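Local coordinates for glycerol trinitrate reductase (Agrobacterium tumefaciens, PDB 5EPD), which probably uses an FMN cofactor, absent from this crystal form, to reduce glycerol trinitrate as a TIM-barrel member of the Old Yellow Enzyme family, at residues Tyr269-Asp272 / Lys273-Ala276. Residues are numbered along the deposited sequence; the frame is centred on the assembly and turned at random.
Sequences YIVD and KLDA
Tyr269 and Lys273, one turn apart on helix 263-276, meet through the aliphatic part of the lysine. The tyrosine's chi1 of 179° lays CG beside the carbonyl carbon, and the ring slants toward the next turn, across the lysine chain; Lys273 CG sits over one of its faces, 4.0 Å from the ring centroid, in a CH-pi contact displaced toward the rim. The lysine chain bends at chi2 (-79°) and brings CE within 3.1 Å of Tyr269 OH; the ammonium itself stays farther off, with NZ 4.1 Å from that oxygen. In the backbone of the same pair, Lys273 N donates to Tyr269 O in a nearly straight bond of 3.0 Å. Ile270 packs against helix 227-240, touching Met229, and its CG2 lies 3.5 Å from Leu274 CD1, the two side chains running alongside each other; Leu274 in turn touches Thr233. Leu274 N closes the turn on Ile270 O. Val271 adds a looser apolar contact, CG2 to Leu274 CD1 at 4.4 Å, and touches Leu303 and Phe307, while Val271 O accepts from Asp275 N at 2.8 Å. Asp272 O receives Ala276 N in the last of four successive i to i+4 bonds. The chemistry is thus divided around the helix of this beta-alpha-beta unit: Ile270 and Leu274 pack against helix 227-240, Val271 against Leu303 and Phe307, the carboxylates of Asp272 and Asp275 bind Arg306, at the end of helix 300-306, by a salt bridge and Ser308 just beyond it by a hydrogen bond, and the lysine's methylenes cover the tyrosine without its charge bonding to the phenol.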
ATOM      1  N   TYR A 269      19.477  -1.421   7.312  1.00 29.28           N
ATOM      2  CA  TYR A 269      20.091  -0.652   6.221  1.00 31.65           C
ATOM      3  C   TYR A 269      19.084   0.246   5.487  1.00 31.42           C
ATOM      4  O   TYR A 269      19.272   1.473   5.389  1.00 31.55           O
ATOM      5  CB  TYR A 269      20.778  -1.576   5.197  1.00 32.93           C
ATOM      6  CG  TYR A 269      21.397  -0.771   4.068  1.00 36.02           C
ATOM      7  CD1 TYR A 269      22.600  -0.095   4.263  1.00 36.25           C
ATOM      8  CD2 TYR A 269      20.754  -0.630   2.825  1.00 37.03           C
ATOM      9  CE1 TYR A 269      23.175   0.671   3.254  1.00 37.75           C
ATOM     10  CE2 TYR A 269      21.322   0.139   1.803  1.00 37.26           C
ATOM     11  CZ  TYR A 269      22.540   0.789   2.021  1.00 38.70           C
ATOM     12  OH  TYR A 269      23.154   1.558   1.037  1.00 34.98           O
ATOM     13  N   ILE A 270      18.023  -0.391   4.974  1.00 32.84           N
ATOM     14  CA  ILE A 270      16.942   0.303   4.251  1.00 30.99           C
ATOM     15  C   ILE A 270      16.336   1.438   5.080  1.00 30.39           C
ATOM     16  O   ILE A 270      16.134   2.538   4.563  1.00 30.64           O
ATOM     17  CB  ILE A 270      15.837  -0.683   3.767  1.00 28.99           C
ATOM     18  CG1 ILE A 270      16.324  -1.426   2.516  1.00 27.82           C
ATOM     19  CG2 ILE A 270      14.531   0.051   3.431  1.00 28.54           C
ATOM     20  CD1 ILE A 270      15.723  -2.805   2.338  1.00 28.40           C
ATOM     21  N   VAL A 271      16.044   1.194   6.352  1.00 29.81           N
ATOM     22  CA  VAL A 271      15.441   2.274   7.179  1.00 31.59           C
ATOM     23  C   VAL A 271      16.444   3.396   7.483  1.00 32.17           C
ATOM     24  O   VAL A 271      16.061   4.553   7.468  1.00 33.37           O
ATOM     25  CB  VAL A 271      14.728   1.744   8.454  1.00 31.41           C
ATOM     26  CG1 VAL A 271      14.326   2.884   9.403  1.00 31.30           C
ATOM     27  CG2 VAL A 271      13.487   0.941   8.057  1.00 30.96           C
ATOM     28  N   ASP A 272      17.712   3.066   7.714  1.00 34.44           N
ATOM     29  CA  ASP A 272      18.761   4.103   7.805  1.00 38.29           C
ATOM     30  C   ASP A 272      18.729   5.019   6.580  1.00 36.86           C
ATOM     31  O   ASP A 272      18.713   6.242   6.683  1.00 34.95           O
ATOM     32  CB  ASP A 272      20.165   3.473   7.878  1.00 40.54           C
ATOM     33  CG  ASP A 272      20.475   2.854   9.228  1.00 42.79           C
ATOM     34  OD1 ASP A 272      19.897   3.305  10.251  1.00 39.20           O
ATOM     35  OD2 ASP A 272      21.311   1.907   9.249  1.00 41.94           O
ATOM     36  N   LYS A 273      18.751   4.401   5.413  1.00 38.52           N
ATOM     37  CA  LYS A 273      18.729   5.143   4.166  1.00 40.35           C
ATOM     38  C   LYS A 273      17.414   5.908   3.932  1.00 39.16           C
ATOM     39  O   LYS A 273      17.418   7.024   3.389  1.00 37.13           O
ATOM     40  CB  LYS A 273      19.010   4.176   3.026  1.00 43.58           C
ATOM     41  CG  LYS A 273      20.467   3.745   2.997  1.00 47.97           C
ATOM     42  CD  LYS A 273      21.313   4.839   2.351  1.00 51.95           C
ATOM     43  CE  LYS A 273      22.764   4.427   2.173  1.00 55.17           C
ATOM     44  NZ  LYS A 273      23.641   4.984   3.237  1.00 55.28           N
ATOM     45  N   LEU A 274      16.294   5.311   4.334  1.00 37.65           N
ATOM     46  CA  LEU A 274      15.004   5.992   4.214  1.00 38.83           C
ATOM     47  C   LEU A 274      14.999   7.206   5.105  1.00 36.83           C
ATOM     48  O   LEU A 274      14.585   8.273   4.668  1.00 36.08           O
ATOM     49  CB  LEU A 274      13.829   5.083   4.579  1.00 39.52           C
ATOM     50  CG  LEU A 274      13.505   4.024   3.539  1.00 39.38           C
ATOM     51  CD1 LEU A 274      12.631   2.949   4.187  1.00 41.58           C
ATOM     52  CD2 LEU A 274      12.847   4.651   2.311  1.00 40.26           C
ATOM     53  N   ASP A 275      15.467   7.054   6.342  1.00 36.18           N
ATOM     54  CA  ASP A 275      15.526   8.188   7.253  1.00 38.31           C
ATOM     55  C   ASP A 275      16.385   9.316   6.684  1.00 39.75           C
ATOM     56  O   ASP A 275      16.048  10.500   6.817  1.00 38.52           O
ATOM     57  CB  ASP A 275      16.078   7.776   8.604  1.00 41.85           C
ATOM     58  CG  ASP A 275      15.893   8.856   9.653  1.00 43.32           C
ATOM     59  OD1 ASP A 275      14.776   9.408   9.769  1.00 48.08           O
ATOM     60  OD2 ASP A 275      16.864   9.163  10.362  1.00 45.50           O
ATOM     61  N   ALA A 276      17.479   8.938   6.037  1.00 40.30           N
ATOM     62  CA  ALA A 276      18.383   9.901   5.425  1.00 43.52           C
ATOM     63  C   ALA A 276      17.697  10.725   4.343  1.00 45.39           C
ATOM     64  O   ALA A 276      18.025  11.901   4.181  1.00 48.52           O
ATOM     65  CB  ALA A 276      19.615   9.199   4.850  1.00 43.87           C
TER